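Local coordinates for phenylalanine--tRNA ligase beta subunit (Pyrococcus horikoshii, PDB 2CXI), which forms, as the N-terminal part of its beta subunit, a portion of the tetrameric enzyme that joins phenylalanine to tRNA(Phe) at the expense of ATP, at residues P102-L112 with R257-Y268. Sequence-based numbering, arbitrary orientation.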
ATOM      1  N   PRO A 102     -10.288 -12.181  23.632  1.00 17.27           N
ATOM      2  CA  PRO A 102     -10.796 -12.168  22.255  1.00 16.57           C
ATOM      3  C   PRO A 102     -11.019 -10.806  21.603  1.00 17.23           C
ATOM      4  O   PRO A 102     -10.744 -10.686  20.402  1.00 19.03           O
ATOM      5  CB  PRO A 102     -12.125 -12.953  22.353  1.00 17.36           C
ATOM      6  CG  PRO A 102     -12.499 -12.916  23.832  1.00 18.32           C
ATOM      7  CD  PRO A 102     -11.198 -12.890  24.557  1.00 16.50           C
ATOM      8  N   TYR A 103     -11.498  -9.797  22.349  1.00 16.08           N
ATOM      9  CA  TYR A 103     -11.957  -8.530  21.731  1.00 16.51           C
ATOM     10  C   TYR A 103     -11.048  -7.358  21.999  1.00 15.76           C
ATOM     11  O   TYR A 103     -10.563  -7.204  23.106  1.00 16.40           O
ATOM     12  CB  TYR A 103     -13.391  -8.163  22.166  1.00 17.10           C
ATOM     13  CG  TYR A 103     -14.357  -9.250  21.785  1.00 18.37           C
ATOM     14  CD1 TYR A 103     -14.703  -9.450  20.432  1.00 20.79           C
ATOM     15  CD2 TYR A 103     -14.898 -10.115  22.753  1.00 19.90           C
ATOM     16  CE1 TYR A 103     -15.580 -10.496  20.067  1.00 21.29           C
ATOM     17  CE2 TYR A 103     -15.773 -11.143  22.408  1.00 18.75           C
ATOM     18  CZ  TYR A 103     -16.102 -11.326  21.060  1.00 23.19           C
ATOM     19  OH  TYR A 103     -16.967 -12.334  20.722  1.00 20.48           O
ATOM     20  N   GLY A 104     -10.838  -6.548  20.951  1.00 15.58           N
ATOM     21  CA  GLY A 104     -10.179  -5.228  20.996  1.00 14.41           C
ATOM     22  C   GLY A 104     -11.066  -4.267  20.193  1.00 14.58           C
ATOM     23  O   GLY A 104     -11.619  -4.619  19.116  1.00 14.67           O
ATOM     24  N   VAL A 105     -11.261  -3.067  20.732  1.00 13.52           N
ATOM     25  CA  VAL A 105     -11.916  -1.979  20.006  1.00 13.22           C
ATOM     26  C   VAL A 105     -11.022  -0.762  20.233  1.00 13.91           C
ATOM     27  O   VAL A 105     -10.261  -0.699  21.231  1.00 13.80           O
ATOM     28  CB  VAL A 105     -13.377  -1.705  20.495  1.00 12.89           C
ATOM     29  CG1 VAL A 105     -14.297  -2.927  20.138  1.00 14.14           C
ATOM     30  CG2 VAL A 105     -13.396  -1.450  22.052  1.00 13.33           C
ATOM     31  N   TYR A 106     -11.125   0.203  19.330  1.00 13.39           N
ATOM     32  CA  TYR A 106     -10.117   1.252  19.182  1.00 13.83           C
ATOM     33  C   TYR A 106     -10.741   2.590  18.791  1.00 13.92           C
ATOM     34  O   TYR A 106     -11.779   2.648  18.120  1.00 13.83           O
ATOM     35  CB  TYR A 106      -9.068   0.836  18.113  1.00 13.38           C
ATOM     36  CG  TYR A 106      -8.498  -0.535  18.458  1.00 14.30           C
ATOM     37  CD1 TYR A 106      -7.382  -0.655  19.287  1.00 13.05           C
ATOM     38  CD2 TYR A 106      -9.138  -1.694  18.031  1.00 12.22           C
ATOM     39  CE1 TYR A 106      -6.905  -1.905  19.675  1.00 14.32           C
ATOM     40  CE2 TYR A 106      -8.682  -2.940  18.409  1.00 12.14           C
ATOM     41  CZ  TYR A 106      -7.573  -3.030  19.239  1.00 12.57           C
ATOM     42  OH  TYR A 106      -7.172  -4.265  19.626  1.00 14.98           O
ATOM     43  N   ALA A 107     -10.049   3.659  19.150  1.00 14.96           N
ATOM     44  CA  ALA A 107     -10.424   4.987  18.701  1.00 15.66           C
ATOM     45  C   ALA A 107      -9.194   5.886  18.644  1.00 15.09           C
ATOM     46  O   ALA A 107      -8.169   5.643  19.303  1.00 15.05           O
ATOM     47  CB  ALA A 107     -11.531   5.579  19.615  1.00 14.99           C
ATOM     48  N   ILE A 108      -9.321   6.929  17.841  1.00 15.11           N
ATOM     49  CA  ILE A 108      -8.369   8.013  17.849  1.00 14.79           C
ATOM     50  C   ILE A 108      -9.116   9.264  18.270  1.00 14.27           C
ATOM     51  O   ILE A 108     -10.211   9.530  17.810  1.00 15.17           O
ATOM     52  CB  ILE A 108      -7.716   8.184  16.444  1.00 14.40           C
ATOM     53  CG1 ILE A 108      -6.889   6.949  16.114  1.00 16.54           C
ATOM     54  CG2 ILE A 108      -6.848   9.498  16.361  1.00 14.55           C
ATOM     55  CD1 ILE A 108      -6.626   6.767  14.593  1.00 22.27           C
ATOM     56  N   VAL A 109      -8.508  10.038  19.143  1.00 14.61           N
ATOM     57  CA  VAL A 109      -9.065  11.357  19.494  1.00 14.86           C
ATOM     58  C   VAL A 109      -7.999  12.430  19.165  1.00 16.02           C
ATOM     59  O   VAL A 109      -6.885  12.389  19.716  1.00 16.55           O
ATOM     60  CB  VAL A 109      -9.474  11.429  20.968  1.00 14.22           C
ATOM     61  CG1 VAL A 109     -10.133  12.790  21.297  1.00 14.44           C
ATOM     62  CG2 VAL A 109     -10.449  10.326  21.318  1.00 16.42           C
ATOM     63  N   GLU A 110      -8.333  13.372  18.264  1.00 16.33           N
ATOM     64  CA  GLU A 110      -7.324  14.348  17.772  1.00 17.95           C
ATOM     65  C   GLU A 110      -7.519  15.726  18.380  1.00 17.76           C
ATOM     66  O   GLU A 110      -8.614  16.032  18.829  1.00 18.57           O
ATOM     67  CB  GLU A 110      -7.413  14.495  16.239  1.00 17.83           C
ATOM     68  CG  GLU A 110      -7.021  13.207  15.543  1.00 21.84           C
ATOM     69  CD  GLU A 110      -7.068  13.310  14.029  1.00 26.85           C
ATOM     70  OE1 GLU A 110      -7.829  14.134  13.526  1.00 30.99           O
ATOM     71  OE2 GLU A 110      -6.351  12.546  13.353  1.00 31.15           O
ATOM     72  N   GLY A 111      -6.463  16.551  18.359  1.00 18.49           N
ATOM     73  CA  GLY A 111      -6.578  18.008  18.627  1.00 19.25           C
ATOM     74  C   GLY A 111      -6.686  18.330  20.104  1.00 20.41           C
ATOM     75  O   GLY A 111      -7.290  19.338  20.494  1.00 20.63           O
ATOM     76  N   LEU A 112      -6.101  17.473  20.936  1.00 19.46           N
ATOM     77  CA  LEU A 112      -6.164  17.687  22.360  1.00 21.46           C
ATOM     78  C   LEU A 112      -5.043  18.649  22.745  1.00 21.71           C
ATOM     79  O   LEU A 112      -3.971  18.646  22.139  1.00 20.20           O
ATOM     80  CB  LEU A 112      -6.024  16.361  23.109  1.00 20.29           C
ATOM     81  CG  LEU A 112      -7.268  15.443  22.981  1.00 21.72           C
ATOM     82  CD1 LEU A 112      -6.893  14.014  23.332  1.00 21.29           C
ATOM     83  CD2 LEU A 112      -8.450  15.914  23.843  1.00 18.46           C
ATOM     84  N   ARG A 257     -13.033  17.805  26.413  1.00 17.82           N
ATOM     85  CA  ARG A 257     -11.806  18.599  26.352  1.00 17.99           C
ATOM     86  C   ARG A 257     -11.495  19.092  24.912  1.00 17.86           C
ATOM     87  O   ARG A 257     -10.360  19.491  24.617  1.00 17.90           O
ATOM     88  CB  ARG A 257     -10.618  17.748  26.878  1.00 18.52           C
ATOM     89  CG  ARG A 257     -10.917  17.108  28.255  1.00 20.54           C
ATOM     90  CD  ARG A 257      -9.699  16.903  29.089  1.00 25.80           C
ATOM     91  NE  ARG A 257      -9.968  16.484  30.475  1.00 25.55           N
ATOM     92  CZ  ARG A 257     -10.078  17.305  31.514  1.00 22.03           C
ATOM     93  NH1 ARG A 257     -10.310  16.790  32.705  1.00 21.00           N
ATOM     94  NH2 ARG A 257      -9.999  18.620  31.367  1.00 19.16           N
ATOM     95  N   GLY A 258     -12.481  19.049  24.017  1.00 16.65           N
ATOM     96  CA  GLY A 258     -12.277  19.585  22.668  1.00 17.17           C
ATOM     97  C   GLY A 258     -11.729  18.546  21.694  1.00 18.20           C
ATOM     98  O   GLY A 258     -11.517  18.853  20.510  1.00 17.15           O
ATOM     99  N   GLY A 259     -11.508  17.311  22.165  1.00 17.20           N
ATOM    100  CA  GLY A 259     -11.048  16.223  21.279  1.00 16.82           C
ATOM    101  C   GLY A 259     -11.994  15.916  20.125  1.00 16.72           C
ATOM    102  O   GLY A 259     -13.227  15.896  20.276  1.00 17.08           O
ATOM    103  N   LYS A 260     -11.425  15.648  18.957  1.00 18.01           N
ATOM    104  CA  LYS A 260     -12.223  15.256  17.774  1.00 19.54           C
ATOM    105  C   LYS A 260     -12.111  13.743  17.596  1.00 17.27           C
ATOM    106  O   LYS A 260     -11.018  13.219  17.442  1.00 18.96           O
ATOM    107  CB  LYS A 260     -11.787  16.075  16.533  1.00 20.25           C
ATOM    108  CG  LYS A 260     -11.975  17.617  16.810  1.00 22.58           C
ATOM    109  CD  LYS A 260     -11.495  18.497  15.658  1.00 25.32           C
ATOM    110  CE  LYS A 260     -11.709  19.998  16.001  1.00 31.40           C
ATOM    111  NZ  LYS A 260     -10.592  20.847  15.409  1.00 39.23           N
ATOM    112  N   ILE A 261     -13.243  13.047  17.674  1.00 16.35           N
ATOM    113  CA  ILE A 261     -13.239  11.584  17.777  1.00 15.94           C
ATOM    114  C   ILE A 261     -13.200  11.014  16.363  1.00 15.99           C
ATOM    115  O   ILE A 261     -13.985  11.416  15.497  1.00 15.56           O
ATOM    116  CB  ILE A 261     -14.518  11.087  18.464  1.00 15.63           C
ATOM    117  CG1 ILE A 261     -14.628  11.660  19.871  1.00 15.33           C
ATOM    118  CG2 ILE A 261     -14.570   9.528  18.473  1.00 14.10           C
ATOM    119  CD1 ILE A 261     -15.998  11.342  20.542  1.00 15.61           C
ATOM    120  N   ARG A 262     -12.285  10.082  16.138  1.00 16.80           N
ATOM    121  CA  ARG A 262     -12.076   9.508  14.809  1.00 17.28           C
ATOM    122  C   ARG A 262     -12.236   8.020  14.954  1.00 17.92           C
ATOM    123  O   ARG A 262     -11.656   7.431  15.883  1.00 18.39           O
ATOM    124  CB  ARG A 262     -10.665   9.842  14.319  1.00 17.56           C
ATOM    125  CG  ARG A 262     -10.400  11.350  14.148  1.00 20.00           C
ATOM    126  CD  ARG A 262     -11.404  11.970  13.184  1.00 25.54           C
ATOM    127  NE  ARG A 262     -11.273  13.401  12.966  1.00 34.57           N
ATOM    128  CZ  ARG A 262     -12.232  14.294  13.215  1.00 36.51           C
ATOM    129  NH1 ARG A 262     -13.413  13.917  13.749  1.00 38.95           N
ATOM    130  NH2 ARG A 262     -12.008  15.566  12.941  1.00 34.32           N
ATOM    131  N   SER A 263     -13.016   7.398  14.068  1.00 16.83           N
ATOM    132  CA  SER A 263     -13.253   5.976  14.143  1.00 17.37           C
ATOM    133  C   SER A 263     -12.139   5.207  13.446  1.00 18.39           C
ATOM    134  O   SER A 263     -11.432   5.748  12.591  1.00 18.35           O
ATOM    135  CB  SER A 263     -14.606   5.591  13.540  1.00 18.26           C
ATOM    136  OG  SER A 263     -14.648   5.845  12.163  1.00 23.22           O
ATOM    137  N   VAL A 264     -11.976   3.947  13.829  1.00 17.94           N
ATOM    138  CA  VAL A 264     -11.009   3.098  13.168  1.00 19.01           C
ATOM    139  C   VAL A 264     -11.754   1.839  12.691  1.00 19.23           C
ATOM    140  O   VAL A 264     -12.839   1.498  13.222  1.00 18.92           O
ATOM    141  CB  VAL A 264      -9.698   2.808  14.010  1.00 20.91           C
ATOM    142  CG1 VAL A 264      -9.358   3.912  15.047  1.00 20.00           C
ATOM    143  CG2 VAL A 264      -9.666   1.463  14.609  1.00 21.35           C
ATOM    144  N   ARG A 265     -11.201   1.210  11.651  1.00 16.87           N
ATOM    145  CA  ARG A 265     -11.722  -0.044  11.081  1.00 18.82           C
ATOM    146  C   ARG A 265     -11.058  -1.197  11.810  1.00 16.57           C
ATOM    147  O   ARG A 265      -9.835  -1.305  11.830  1.00 15.78           O
ATOM    148  CB  ARG A 265     -11.371  -0.069   9.570  1.00 19.16           C
ATOM    149  CG  ARG A 265     -11.917  -1.219   8.779  1.00 23.04           C
ATOM    150  CD  ARG A 265     -11.729  -1.018   7.231  1.00 23.40           C
ATOM    151  NE  ARG A 265     -10.397  -1.411   6.901  1.00 33.14           N
ATOM    152  CZ  ARG A 265     -10.035  -2.558   6.333  1.00 33.14           C
ATOM    153  NH1 ARG A 265     -10.913  -3.467   5.918  1.00 33.09           N
ATOM    154  NH2 ARG A 265      -8.750  -2.763   6.153  1.00 31.54           N
ATOM    155  N   VAL A 266     -11.853  -2.056  12.440  1.00 16.49           N
ATOM    156  CA  VAL A 266     -11.290  -3.107  13.228  1.00 15.47           C
ATOM    157  C   VAL A 266     -11.666  -4.423  12.541  1.00 16.66           C
ATOM    158  O   VAL A 266     -12.851  -4.766  12.480  1.00 17.48           O
ATOM    159  CB  VAL A 266     -11.786  -3.129  14.681  1.00 15.23           C
ATOM    160  CG1 VAL A 266     -10.954  -4.133  15.521  1.00 12.28           C
ATOM    161  CG2 VAL A 266     -11.751  -1.710  15.318  1.00 15.17           C
ATOM    162  N   VAL A 267     -10.643  -5.132  12.090  1.00 16.43           N
ATOM    163  CA  VAL A 267     -10.770  -6.339  11.245  1.00 16.69           C
ATOM    164  C   VAL A 267     -10.529  -7.620  12.048  1.00 15.89           C
ATOM    165  O   VAL A 267      -9.410  -7.913  12.570  1.00 17.19           O
ATOM    166  CB  VAL A 267      -9.869  -6.218   9.955  1.00 16.12           C
ATOM    167  CG1 VAL A 267     -10.114  -7.420   8.951  1.00 19.26           C
ATOM    168  CG2 VAL A 267     -10.142  -4.945   9.254  1.00 13.36           C
ATOM    169  N   TYR A 268     -11.596  -8.386  12.172  1.00 15.74           N
ATOM    170  CA  TYR A 268     -11.553  -9.700  12.757  1.00 17.70           C
ATOM    171  C   TYR A 268     -11.559 -10.731  11.619  1.00 19.06           C
ATOM    172  O   TYR A 268     -11.736 -10.364  10.480  1.00 18.30           O
ATOM    173  CB  TYR A 268     -12.772  -9.901  13.655  1.00 18.26           C
ATOM    174  CG  TYR A 268     -12.737  -9.135  14.979  1.00 18.59           C
ATOM    175  CD1 TYR A 268     -12.933  -7.748  15.009  1.00 18.01           C
ATOM    176  CD2 TYR A 268     -12.486  -9.807  16.188  1.00 21.13           C
ATOM    177  CE1 TYR A 268     -12.923  -7.031  16.253  1.00 16.54           C
ATOM    178  CE2 TYR A 268     -12.445  -9.101  17.423  1.00 16.59           C
ATOM    179  CZ  TYR A 268     -12.665  -7.735  17.428  1.00 16.32           C
ATOM    180  OH  TYR A 268     -12.658  -7.069  18.629  1.00 15.78           O
TER
HETATM  181  O   HOH W   1      -9.408  20.081  19.250  1.00 38.52           O
HETATM  182  O   HOH W   2      -8.461  20.690  22.442  1.00 40.02           O
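Ile108 and Arg262 grip each other through two backbone hydrogen bonds, Ile108 N to Arg262 O at 3.1 Å and Arg262 N to Ile108 O at 2.7 Å. Glu110 and Lys260 form the next hydrogen-bonded pair, with 2.8 Å from Glu110 N to Lys260 O and nearly straight N-H...O angles. At the other end the strands splay apart, and a side chain takes over: the Tyr268 hydroxyl donates to Gly104 O at 2.7 Å, reaching a carbonyl too far for its backbone. Glu110 and Arg262 add a salt bridge, OE1 to NE 3.6 Å, on the face they share with Ile108 and Lys260. The carboxylate and guanidinium planes lie 68° apart, so the ions meet through one oxygen rather than as a flat, two-toothed pair. Arg262 turns about its CB-CG bond (chi2 -57°), and one face of its guanidinium comes to lie over Lys260 CB, offset toward the rim.

The antiparallel pairing places strand 103-110 between 260-267 and 231-237 in a mixed sheet; 260-267, which belongs to the B3/4 domain, follows helix 240-255. Gly258, with positive phi, ends that helix in a Schellman motif. Gly259 suits the turn into the strand because a beta carbon there would strike Val109 CG1, which instead rests on Gly259 CA at 3.6 Å; Leu112 CD2 packs on the same carbon.

Where the strands diverge, branched and aromatic residues fill the interval. Val264 CG2 touches Tyr106 CB at 3.6 Å, while Val266 CG2 meets the edge of the Tyr106 ring. Tyr268 OH also lies at the edge of the Tyr103 ring. A phenylalanine in place of Tyr268 would probably leave Gly104 O without this donor and weaken the tie between the splayed ends. The Tyr268 ring, stacked with Phe271, brings CE2 within 3.8 Å of Tyr103 CD1.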